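Local coordinates for periplasmic binding protein/LacI transcriptional regulator (Burkholderia multivorans, PDB 4YLE), which probably captures a sugar or sugar-like solute in the periplasm and delivers it to an ABC transporter, at residues K55-H60 / F285-A290; G117-N122 / L291-E296; S199-E204 / L218-N223; A212-M217 / I236-A241. All blocks are in the same frame, centred on the assembly; numbering follows the deposited sequence.

In the fold
Two alpha/beta lobes, each a sheet covered by helices, make up this periplasmic-binding-protein fold. From the N terminus, helix 45-60 meets residues 285-290 in contact 1, and strand 119-123 meets residues 291-296 of the same helix 279-295 in contact 2; these two loops cross and touch, tying the late helix back into the first lobe. Between strand 119-123 and helix 279-295 the chain builds the other lobe, where contacts 3 and 4 close short loops that also cross, sharing helix 207-220. Both lie within the spans of contacts 1 and 2, across the chain's centre, with centres 37 to 43 Å from theirs.

Contact 1: residues K55-H60 / F285-A290; sequences KEYQKH and FGIDTA
Two helices of the first alpha/beta lobe, 45-60 and 279-295, lie beside each other on its sheet in this periplasmic-binding-protein fold, and Tyr57 bridges them to Asp288 and Ile287. The helices stand well apart here: the nearest CA atoms, of Tyr57 and Ile287, are 9.4 Å from each other, so the long tyrosine side chain spans the gap. Its CG is turned anti to the backbone N (chi1 -172°), which carries the ring out toward helix 279-295. Ile287 meets the ring at its edge, near the ring plane, with CG2 4.4 Å from Tyr57 CE2, a loose apolar contact. Ile287 also packs on Leu67 and Val97 of the sheet, so the tyrosine lies next to a side chain rooted in the lobe core. Beyond it the phenol reaches the carboxylate of Asp288, whose plane is inclined 74° to the ring. The hydroxyl donates to one carboxylate oxygen, which also lies at the ring edge near its plane. That negative charge would probably polarise the phenol O-H. The bond is very short, 2.5 Å from Tyr57 OH to Asp288 OD1, while Asp288 OD2 stays 3.1 Å from the same hydroxyl.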
loop_
_atom_site.group_PDB
_atom_site.type_symbol
_atom_site.label_atom_id
_atom_site.label_comp_id
_atom_site.label_asym_id
_atom_site.label_seq_id
_atom_site.Cartn_x
_atom_site.Cartn_y
_atom_site.Cartn_z
ATOM N N LYS A 55 8.267 14.043 7.351
ATOM C CA LYS A 55 9.258 15.096 7.481
ATOM C C LYS A 55 8.628 16.350 8.080
ATOM O O LYS A 55 9.233 17.011 8.935
ATOM C CB LYS A 55 9.913 15.384 6.126
ATOM C CG LYS A 55 10.869 14.269 5.669
ATOM C CD LYS A 55 11.641 14.710 4.425
ATOM C CE LYS A 55 12.558 13.621 3.886
ATOM N NZ LYS A 55 13.554 13.160 4.894
ATOM N N GLU A 56 7.410 16.666 7.664
ATOM C CA GLU A 56 6.711 17.813 8.234
ATOM C C GLU A 56 6.440 17.608 9.716
ATOM O O GLU A 56 6.590 18.533 10.532
ATOM C CB GLU A 56 5.435 18.048 7.468
ATOM C CG GLU A 56 5.740 18.636 6.116
ATOM C CD GLU A 56 4.627 18.435 5.136
ATOM O OE1 GLU A 56 3.518 18.096 5.599
ATOM O OE2 GLU A 56 4.865 18.614 3.914
ATOM N N TYR A 57 6.089 16.387 10.063
ATOM C CA TYR A 57 5.877 16.021 11.458
ATOM C C TYR A 57 7.152 16.176 12.285
ATOM O O TYR A 57 7.107 16.709 13.388
ATOM C CB TYR A 57 5.371 14.595 11.565
ATOM C CG TYR A 57 4.959 14.219 12.961
ATOM C CD1 TYR A 57 3.945 14.925 13.595
ATOM C CD2 TYR A 57 5.577 13.199 13.645
ATOM C CE1 TYR A 57 3.551 14.614 14.859
ATOM C CE2 TYR A 57 5.185 12.873 14.935
ATOM C CZ TYR A 57 4.160 13.600 15.523
ATOM O OH TYR A 57 3.717 13.328 16.794
ATOM N N GLN A 58 8.282 15.703 11.758
ATOM C CA GLN A 58 9.528 15.876 12.457
ATOM C C GLN A 58 9.869 17.350 12.606
ATOM O O GLN A 58 10.329 17.776 13.665
ATOM C CB GLN A 58 10.673 15.143 11.748
ATOM C CG GLN A 58 11.947 15.047 12.593
ATOM C CD GLN A 58 12.807 16.307 12.547
ATOM O OE1 GLN A 58 12.764 17.069 11.583
ATOM N NE2 GLN A 58 13.626 16.520 13.601
ATOM N N LYS A 59 9.629 18.145 11.582
ATOM C CA LYS A 59 9.977 19.565 11.661
ATOM C C LYS A 59 9.191 20.263 12.775
ATOM O O LYS A 59 9.751 21.042 13.537
ATOM C CB LYS A 59 9.737 20.252 10.322
ATOM N N HIS A 60 7.912 19.948 12.904
ATOM C CA HIS A 60 7.071 20.552 13.929
ATOM C C HIS A 60 7.473 20.102 15.339
ATOM O O HIS A 60 7.226 20.802 16.325
ATOM C CB HIS A 60 5.592 20.212 13.660
ATOM C CG HIS A 60 4.965 21.087 12.614
ATOM N ND1 HIS A 60 4.856 20.713 11.295
ATOM C CD2 HIS A 60 4.435 22.331 12.705
ATOM C CE1 HIS A 60 4.280 21.690 10.610
ATOM N NE2 HIS A 60 4.016 22.681 11.441
ATOM N N PHE A 285 1.573 8.088 12.574
ATOM C CA PHE A 285 1.027 7.309 13.685
ATOM C C PHE A 285 2.019 6.183 13.967
ATOM O O PHE A 285 2.189 5.747 15.092
ATOM C CB PHE A 285 -0.360 6.742 13.360
ATOM C CG PHE A 285 -1.505 7.702 13.527
ATOM C CD1 PHE A 285 -1.344 9.075 13.408
ATOM C CD2 PHE A 285 -2.773 7.206 13.750
ATOM C CE1 PHE A 285 -2.429 9.924 13.534
ATOM C CE2 PHE A 285 -3.842 8.042 13.887
ATOM C CZ PHE A 285 -3.672 9.401 13.780
ATOM N N GLY A 286 2.684 5.684 12.928
ATOM C CA GLY A 286 3.723 4.692 13.148
ATOM C C GLY A 286 4.853 5.249 14.005
ATOM O O GLY A 286 5.303 4.609 14.960
ATOM N N ILE A 287 5.347 6.423 13.618
ATOM C CA ILE A 287 6.395 7.113 14.371
ATOM C C ILE A 287 5.921 7.362 15.814
ATOM O O ILE A 287 6.646 7.059 16.759
ATOM C CB ILE A 287 6.790 8.440 13.688
ATOM C CG1 ILE A 287 7.485 8.157 12.359
ATOM C CG2 ILE A 287 7.716 9.259 14.595
ATOM C CD1 ILE A 287 7.578 9.353 11.411
ATOM N N ASP A 288 4.705 7.869 15.988
ATOM C CA ASP A 288 4.192 8.156 17.340
ATOM C C ASP A 288 4.134 6.896 18.194
ATOM O O ASP A 288 4.485 6.921 19.387
ATOM C CB ASP A 288 2.806 8.787 17.286
ATOM C CG ASP A 288 2.841 10.298 17.142
ATOM O OD1 ASP A 288 3.928 10.908 17.315
ATOM O OD2 ASP A 288 1.753 10.871 16.875
ATOM N N THR A 289 3.689 5.800 17.587
ATOM C CA THR A 289 3.618 4.517 18.264
ATOM C C THR A 289 5.000 4.136 18.815
ATOM O O THR A 289 5.137 3.727 19.982
ATOM C CB THR A 289 3.094 3.414 17.311
ATOM O OG1 THR A 289 1.737 3.706 16.960
ATOM C CG2 THR A 289 3.137 2.059 18.018
ATOM N N ALA A 290 6.026 4.306 17.988
ATOM C CA ALA A 290 7.390 3.969 18.374
ATOM C C ALA A 290 7.888 4.902 19.483
ATOM O O ALA A 290 8.464 4.464 20.478
ATOM C CB ALA A 290 8.295 4.038 17.159
#

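Contact 2: residues G117-N122 / L291-E296; sequences GIIVVN and LKAIAE
Ile119 of strand 119-123 packs against Ala293 and Ile294 in the last turn of helix 279-295, where the helix lies over the sheet of the first alpha/beta lobe. The apolar contacts carry the whole interface. One branch of the isoleucine goes to each partner: the methyl CG2 of Ile119 meets CB of Ala293 at 4.3 Å, and the methylene CG1 of Ile119 lies 4.3 Å from CG1 of Ile294. Ala293 directs its CB at the strand, whereas Ile294 brings its longer arm in from beside it. The nearest CA atoms, of Ile119 and Ile294, are 7.7 Å apart, a gap spanned by aliphatic carbon. Ile294 also touches Ala95 on the adjoining strand 95-98, so the helix end rests on two neighbouring strands.

The polar bonds run within each element or to other parts of the fold. In the helix, Ala295 N binds Leu291 O at 2.8 Å, and Glu296 N reaches both Lys292 O and Ala293 O, each at 3.2 Å, as the helix ends. On the strand, the backbone of Ile119 pairs with Asp94 and Ile96. Just before it, Gly117, with positive phi, is the C-prime residue of the Schellman motif that ends helix 107-115, and the chain turns there into the strand.

With the backbone bonds made inside the sheet and the helix, the two segments meet through hydrocarbon alone, so this part of the association probably rests on apolar packing of the isoleucines and a small alanine.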
loop_
_atom_site.group_PDB
_atom_site.type_symbol
_atom_site.label_atom_id
_atom_site.label_comp_id
_atom_site.label_asym_id
_atom_site.label_seq_id
_atom_site.Cartn_x
_atom_site.Cartn_y
_atom_site.Cartn_z
ATOM N N GLY A 117 17.416 -4.618 20.148
ATOM C CA GLY A 117 16.857 -3.650 21.068
ATOM C C GLY A 117 16.153 -2.488 20.391
ATOM O O GLY A 117 15.808 -1.504 21.044
ATOM N N ILE A 118 15.941 -2.594 19.081
ATOM C CA ILE A 118 15.236 -1.554 18.338
ATOM C C ILE A 118 13.736 -1.823 18.382
ATOM O O ILE A 118 13.303 -2.967 18.279
ATOM C CB ILE A 118 15.735 -1.501 16.871
ATOM C CG1 ILE A 118 17.248 -1.227 16.847
ATOM C CG2 ILE A 118 14.978 -0.456 16.063
ATOM C CD1 ILE A 118 17.874 -1.263 15.464
ATOM N N ILE A 119 12.942 -0.770 18.541
ATOM C CA ILE A 119 11.498 -0.900 18.478
ATOM C C ILE A 119 11.130 -0.880 16.996
ATOM O O ILE A 119 11.543 0.008 16.272
ATOM C CB ILE A 119 10.782 0.244 19.274
ATOM C CG1 ILE A 119 11.117 0.126 20.773
ATOM C CG2 ILE A 119 9.248 0.238 19.068
ATOM C CD1 ILE A 119 10.655 -1.184 21.421
ATOM N N VAL A 120 10.378 -1.876 16.552
ATOM C CA VAL A 120 9.871 -1.892 15.171
ATOM C C VAL A 120 8.370 -1.800 15.151
ATOM O O VAL A 120 7.695 -2.536 15.850
ATOM C CB VAL A 120 10.305 -3.171 14.450
ATOM C CG1 VAL A 120 9.796 -3.176 13.013
ATOM C CG2 VAL A 120 11.835 -3.337 14.527
ATOM N N VAL A 121 7.862 -0.892 14.313
ATOM C CA VAL A 121 6.453 -0.723 14.061
ATOM C C VAL A 121 6.249 -0.958 12.579
ATOM O O VAL A 121 7.021 -0.480 11.770
ATOM C CB VAL A 121 5.976 0.681 14.439
ATOM C CG1 VAL A 121 4.507 0.847 14.160
ATOM C CG2 VAL A 121 6.263 0.974 15.932
ATOM N N ASN A 122 5.208 -1.709 12.276
ATOM C CA ASN A 122 4.842 -2.141 10.930
ATOM C C ASN A 122 3.742 -1.210 10.460
ATOM O O ASN A 122 2.733 -1.069 11.154
ATOM C CB ASN A 122 4.381 -3.598 11.029
ATOM C CG ASN A 122 3.959 -4.236 9.720
ATOM O OD1 ASN A 122 3.471 -5.358 9.765
ATOM N ND2 ASN A 122 4.171 -3.577 8.575
ATOM N N LEU A 291 7.648 6.197 19.321
ATOM C CA LEU A 291 8.116 7.161 20.305
ATOM C C LEU A 291 7.413 6.970 21.662
ATOM O O LEU A 291 8.011 7.167 22.706
ATOM C CB LEU A 291 7.909 8.601 19.788
ATOM C CG LEU A 291 8.705 9.022 18.539
ATOM C CD1 LEU A 291 8.293 10.400 18.070
ATOM C CD2 LEU A 291 10.209 9.004 18.768
ATOM N N LYS A 292 6.140 6.603 21.636
ATOM C CA LYS A 292 5.403 6.372 22.871
ATOM C C LYS A 292 5.992 5.168 23.614
ATOM O O LYS A 292 6.202 5.200 24.840
ATOM C CB LYS A 292 3.915 6.189 22.553
ATOM C CG LYS A 292 3.267 7.524 22.216
ATOM C CD LYS A 292 1.777 7.422 22.039
ATOM C CE LYS A 292 1.169 8.806 21.844
ATOM N NZ LYS A 292 -0.308 8.739 21.652
ATOM N N ALA A 293 6.318 4.124 22.860
ATOM C CA ALA A 293 6.949 2.945 23.435
ATOM C C ALA A 293 8.274 3.347 24.052
ATOM O O ALA A 293 8.570 2.985 25.188
ATOM C CB ALA A 293 7.131 1.867 22.381
ATOM N N ILE A 294 9.056 4.136 23.329
ATOM C CA ILE A 294 10.374 4.556 23.819
ATOM C C ILE A 294 10.247 5.444 25.056
ATOM O O ILE A 294 11.067 5.351 25.992
ATOM C CB ILE A 294 11.162 5.300 22.719
ATOM C CG1 ILE A 294 11.570 4.322 21.619
ATOM C CG2 ILE A 294 12.370 6.026 23.297
ATOM C CD1 ILE A 294 12.111 4.978 20.358
ATOM N N ALA A 295 9.229 6.301 25.066
ATOM C CA ALA A 295 9.013 7.212 26.193
ATOM C C ALA A 295 8.773 6.428 27.491
ATOM O O ALA A 295 9.155 6.863 28.599
ATOM C CB ALA A 295 7.830 8.156 25.912
ATOM N N GLU A 296 8.145 5.268 27.354
ATOM C CA GLU A 296 7.737 4.490 28.508
ATOM C C GLU A 296 8.684 3.307 28.723
ATOM O O GLU A 296 8.424 2.450 29.568
ATOM C CB GLU A 296 6.288 4.005 28.346
ATOM C CG GLU A 296 5.223 5.141 28.344
ATOM C CD GLU A 296 3.797 4.626 28.259
ATOM O OE1 GLU A 296 3.609 3.408 28.045
ATOM O OE2 GLU A 296 2.856 5.433 28.405
#

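Contact 3: residues S199-E204 / L218-N223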
loop_
_atom_site.group_PDB
_atom_site.type_symbol
_atom_site.label_atom_id
_atom_site.label_comp_id
_atom_site.label_asym_id
_atom_site.label_seq_id
_atom_site.Cartn_x
_atom_site.Cartn_y
_atom_site.Cartn_z
ATOM N N SER A 199 -10.783 -12.364 -14.686
ATOM C CA SER A 199 -9.322 -12.419 -14.693
ATOM C C SER A 199 -8.768 -11.694 -13.474
ATOM O O SER A 199 -9.275 -10.646 -13.119
ATOM C CB SER A 199 -8.762 -11.793 -15.974
ATOM O OG SER A 199 -7.399 -12.113 -16.138
ATOM N N VAL A 200 -7.770 -12.296 -12.828
ATOM C CA VAL A 200 -7.036 -11.635 -11.751
ATOM C C VAL A 200 -5.568 -11.859 -12.041
ATOM O O VAL A 200 -5.133 -13.008 -12.117
ATOM C CB VAL A 200 -7.403 -12.183 -10.337
ATOM C CG1 VAL A 200 -6.612 -11.462 -9.243
ATOM C CG2 VAL A 200 -8.885 -12.009 -10.056
ATOM N N GLN A 201 -4.824 -10.769 -12.234
ATOM C CA GLN A 201 -3.408 -10.819 -12.562
ATOM C C GLN A 201 -2.658 -9.694 -11.870
ATOM O O GLN A 201 -3.190 -8.607 -11.665
ATOM C CB GLN A 201 -3.189 -10.707 -14.071
ATOM C CG GLN A 201 -3.904 -11.774 -14.917
ATOM C CD GLN A 201 -3.763 -11.505 -16.397
ATOM O OE1 GLN A 201 -2.654 -11.291 -16.890
ATOM N NE2 GLN A 201 -4.890 -11.500 -17.118
ATOM N N SER A 202 -1.411 -9.954 -11.532
ATOM C CA SER A 202 -0.612 -8.949 -10.832
ATOM C C SER A 202 0.100 -7.994 -11.777
ATOM O O SER A 202 0.804 -8.403 -12.706
ATOM C CB SER A 202 0.416 -9.624 -9.929
ATOM O OG SER A 202 1.210 -8.661 -9.272
ATOM N N GLY A 203 -0.079 -6.708 -11.502
ATOM C CA GLY A 203 0.665 -5.660 -12.154
ATOM C C GLY A 203 1.795 -5.156 -11.260
ATOM O O GLY A 203 2.399 -4.143 -11.573
ATOM N N GLU A 204 2.052 -5.874 -10.172
ATOM C CA GLU A 204 3.194 -5.671 -9.268
ATOM C C GLU A 204 3.368 -4.227 -8.752
ATOM O O GLU A 204 4.480 -3.799 -8.473
ATOM C CB GLU A 204 4.480 -6.123 -9.968
ATOM C CG GLU A 204 4.519 -7.641 -10.140
ATOM C CD GLU A 204 5.615 -8.068 -11.044
ATOM O OE1 GLU A 204 6.730 -7.536 -10.881
ATOM O OE2 GLU A 204 5.356 -8.916 -11.922
ATOM N N LEU A 218 -8.085 -6.699 -21.754
ATOM C CA LEU A 218 -8.926 -6.121 -22.787
ATOM C C LEU A 218 -8.873 -6.952 -24.061
ATOM O O LEU A 218 -9.892 -7.154 -24.743
ATOM C CB LEU A 218 -8.503 -4.672 -23.079
ATOM C CG LEU A 218 -8.773 -3.730 -21.908
ATOM C CD1 LEU A 218 -7.927 -2.469 -22.067
ATOM C CD2 LEU A 218 -10.228 -3.360 -21.793
ATOM N N ASN A 219 -7.688 -7.434 -24.405
ATOM C CA ASN A 219 -7.572 -8.299 -25.584
ATOM C C ASN A 219 -8.292 -9.627 -25.366
ATOM O O ASN A 219 -8.940 -10.141 -26.283
ATOM C CB ASN A 219 -6.107 -8.557 -25.950
ATOM C CG ASN A 219 -5.441 -7.353 -26.590
ATOM O OD1 ASN A 219 -6.054 -6.644 -27.371
ATOM N ND2 ASN A 219 -4.173 -7.138 -26.283
ATOM N N GLU A 220 -8.163 -10.191 -24.168
ATOM C CA GLU A 220 -8.763 -11.506 -23.877
ATOM C C GLU A 220 -10.290 -11.443 -23.816
ATOM O O GLU A 220 -10.982 -12.397 -24.203
ATOM C CB GLU A 220 -8.216 -12.071 -22.546
ATOM C CG GLU A 220 -8.601 -13.541 -22.312
ATOM C CD GLU A 220 -7.982 -14.126 -21.036
ATOM O OE1 GLU A 220 -7.168 -13.451 -20.377
ATOM O OE2 GLU A 220 -8.307 -15.277 -20.701
ATOM N N TYR A 221 -10.796 -10.317 -23.289
ATOM C CA TYR A 221 -12.216 -10.121 -23.058
ATOM C C TYR A 221 -12.754 -8.894 -23.794
ATOM O O TYR A 221 -12.793 -7.795 -23.269
ATOM C CB TYR A 221 -12.471 -10.009 -21.552
ATOM C CG TYR A 221 -12.119 -11.313 -20.889
ATOM C CD1 TYR A 221 -12.968 -12.388 -20.992
ATOM C CD2 TYR A 221 -10.922 -11.470 -20.186
ATOM C CE1 TYR A 221 -12.654 -13.591 -20.414
ATOM C CE2 TYR A 221 -10.597 -12.684 -19.607
ATOM C CZ TYR A 221 -11.473 -13.733 -19.734
ATOM O OH TYR A 221 -11.167 -14.934 -19.164
ATOM N N PRO A 222 -13.197 -9.090 -25.025
ATOM C CA PRO A 222 -13.767 -7.986 -25.791
ATOM C C PRO A 222 -14.971 -7.339 -25.111
ATOM O O PRO A 222 -15.270 -6.176 -25.374
ATOM C CB PRO A 222 -14.185 -8.645 -27.120
ATOM C CG PRO A 222 -13.462 -9.938 -27.167
ATOM C CD PRO A 222 -13.154 -10.350 -25.767
ATOM N N ASN A 223 -15.634 -8.070 -24.231
ATOM C CA ASN A 223 -16.800 -7.560 -23.527
ATOM C C ASN A 223 -16.501 -7.039 -22.109
ATOM O O ASN A 223 -17.414 -6.795 -21.338
ATOM C CB ASN A 223 -17.852 -8.661 -23.454
ATOM C CG ASN A 223 -18.135 -9.281 -24.814
ATOM O OD1 ASN A 223 -17.816 -10.446 -25.081
ATOM N ND2 ASN A 223 -18.731 -8.493 -25.679
HETATM O O HOH W 1 -5.359 -11.666 -20.135
#
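The Tyr221 ring comes obliquely against the side chain of Ser199, its CE2 4.2 Å from Ser199 CB. In the serine, OG is anti to the backbone N (chi1 -166°), and the hydroxyl is taken up by Gln201, two residues along the strand. The Gln201 amide donates from NE2 to Ser199 OG at 2.8 Å, nearly straight at 171°, with the oxygen in the amide plane. That bond fixes the rotation of the amide and aims the same nitrogen across the contact toward Glu220. Its carboxylate stays 4.4 Å away, measured from Gln201 NE2 to Glu220 OE1, and a water fills the step. Gln201 NE2 donates to this water at 3.1 Å, and the water donates to Glu220 OE1 at 2.6 Å. The segments belong to one beta-alpha unit of the second alpha/beta lobe, with strand 196-202 at the edge of its parallel sheet and helix 207-220 following on. Tyr221, the first residue to leave helical geometry, also touches Gln166 on the adjacent strand 166-171. Met217, one turn earlier in the helix, packs on both Ser199 and Gln201. At the far end of the strand, Ser202 OG accepts from Glu204 N at 3.0 Å, forming an ST turn.

Contact 4: residues A212-M217 / I236-A241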
loop_
_atom_site.group_PDB
_atom_site.type_symbol
_atom_site.label_atom_id
_atom_site.label_comp_id
_atom_site.label_asym_id
_atom_site.label_seq_id
_atom_site.Cartn_x
_atom_site.Cartn_y
_atom_site.Cartn_z
ATOM N N ALA A 212 0.477 -3.547 -18.991
ATOM C CA ALA A 212 0.611 -4.775 -19.777
ATOM C C ALA A 212 -0.527 -5.731 -19.458
ATOM O O ALA A 212 -1.136 -6.311 -20.369
ATOM C CB ALA A 212 1.949 -5.459 -19.523
ATOM N N VAL A 213 -0.794 -5.922 -18.167
ATOM C CA VAL A 213 -1.932 -6.737 -17.709
ATOM C C VAL A 213 -3.289 -6.243 -18.193
ATOM O O VAL A 213 -4.096 -7.040 -18.662
ATOM C CB VAL A 213 -1.934 -6.798 -16.170
ATOM C CG1 VAL A 213 -3.228 -7.440 -15.621
ATOM C CG2 VAL A 213 -0.712 -7.583 -15.732
ATOM N N ALA A 214 -3.564 -4.951 -18.047
ATOM C CA ALA A 214 -4.826 -4.378 -18.507
ATOM C C ALA A 214 -5.009 -4.635 -20.006
ATOM O O ALA A 214 -6.100 -4.991 -20.472
ATOM C CB ALA A 214 -4.878 -2.877 -18.210
ATOM N N SER A 215 -3.935 -4.448 -20.761
ATOM C CA SER A 215 -3.983 -4.646 -22.208
ATOM C C SER A 215 -4.289 -6.090 -22.563
ATOM O O SER A 215 -5.080 -6.355 -23.484
ATOM C CB SER A 215 -2.671 -4.201 -22.835
ATOM O OG SER A 215 -2.625 -2.771 -22.881
ATOM N N ALA A 216 -3.679 -7.018 -21.835
ATOM C CA ALA A 216 -3.943 -8.426 -22.047
ATOM C C ALA A 216 -5.405 -8.728 -21.736
ATOM O O ALA A 216 -6.047 -9.465 -22.474
ATOM C CB ALA A 216 -3.028 -9.291 -21.196
HETATM N N MSE A 217 -5.932 -8.163 -20.646
HETATM C CA MSE A 217 -7.300 -8.465 -20.248
HETATM C C MSE A 217 -8.313 -7.923 -21.274
HETATM O O MSE A 217 -9.279 -8.598 -21.599
HETATM C CB MSE A 217 -7.594 -7.881 -18.862
HETATM C CG MSE A 217 -6.959 -8.649 -17.800
HETATM SE SE MSE A 217 -7.286 -7.701 -16.120
HETATM C CE MSE A 217 -6.434 -9.075 -14.986
ATOM N N ILE A 236 -3.317 4.016 -13.610
ATOM C CA ILE A 236 -2.783 4.886 -14.659
ATOM C C ILE A 236 -2.380 4.017 -15.837
ATOM O O ILE A 236 -2.680 4.343 -16.989
ATOM C CB ILE A 236 -1.581 5.722 -14.141
ATOM C CG1 ILE A 236 -2.099 6.770 -13.158
ATOM C CG2 ILE A 236 -0.802 6.353 -15.285
ATOM C CD1 ILE A 236 -0.995 7.499 -12.368
ATOM N N GLY A 237 -1.719 2.899 -15.561
ATOM C CA GLY A 237 -1.428 1.938 -16.609
ATOM C C GLY A 237 -2.676 1.457 -17.319
ATOM O O GLY A 237 -2.702 1.408 -18.583
ATOM N N ALA A 238 -3.716 1.125 -16.546
ATOM C CA ALA A 238 -4.982 0.624 -17.130
ATOM C C ALA A 238 -5.698 1.697 -17.983
ATOM O O ALA A 238 -6.214 1.395 -19.059
ATOM C CB ALA A 238 -5.891 0.109 -16.012
ATOM N N VAL A 239 -5.696 2.945 -17.529
ATOM C CA VAL A 239 -6.219 4.060 -18.315
ATOM C C VAL A 239 -5.520 4.155 -19.691
ATOM O O VAL A 239 -6.183 4.272 -20.736
ATOM C CB VAL A 239 -6.072 5.407 -17.523
ATOM C CG1 VAL A 239 -6.207 6.630 -18.434
ATOM C CG2 VAL A 239 -7.110 5.456 -16.465
ATOM N N SER A 240 -4.194 4.032 -19.719
ATOM C CA SER A 240 -3.471 3.981 -20.990
ATOM C C SER A 240 -3.882 2.807 -21.867
ATOM O O SER A 240 -3.968 2.936 -23.098
ATOM C CB SER A 240 -1.964 3.904 -20.745
ATOM O OG SER A 240 -1.504 5.100 -20.140
ATOM N N ALA A 241 -4.105 1.652 -21.252
ATOM C CA ALA A 241 -4.463 0.469 -22.032
ATOM C C ALA A 241 -5.863 0.632 -22.627
ATOM O O ALA A 241 -6.109 0.246 -23.774
ATOM C CB ALA A 241 -4.379 -0.802 -21.158
HETATM O O HOH W 2 -4.726 -1.854 -24.826
#
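Ser215 OG is held by two partners: it is hydrogen-bonded to Asn211 O one turn back in its own helix, and to a water 3.0 Å away. The same water donates to Ala241 O at 2.7 Å, measured from the water oxygen, and so links the serine to a carbonyl of the facing helix. With OG anti to the carbonyl carbon (chi1 -76°), the hydroxyl also lies close over the methyl of Ala241, 3.1 Å between Ser215 OG and Ala241 CB. Helices 207-220 and 232-244 are neighbours on one face of the parallel sheet in the second alpha/beta lobe; their segments 212-217 and 236-241 cross at -40°, with axes 8.0 Å apart. Small residues make this closeness possible. Ala214 points its CB into the other helix, where it meets Ala241 CB at 3.6 Å and, three residues earlier, Ala238 CA at 3.7 Å. The carbonyl of Gly237 accepts a bond from Asn211 ND2, a second polar tie between the helices. Beneath the alanines, Leu227 of strand 226-229 touches both Ala214 and Ala238, and Cys229 also packs on Ala238.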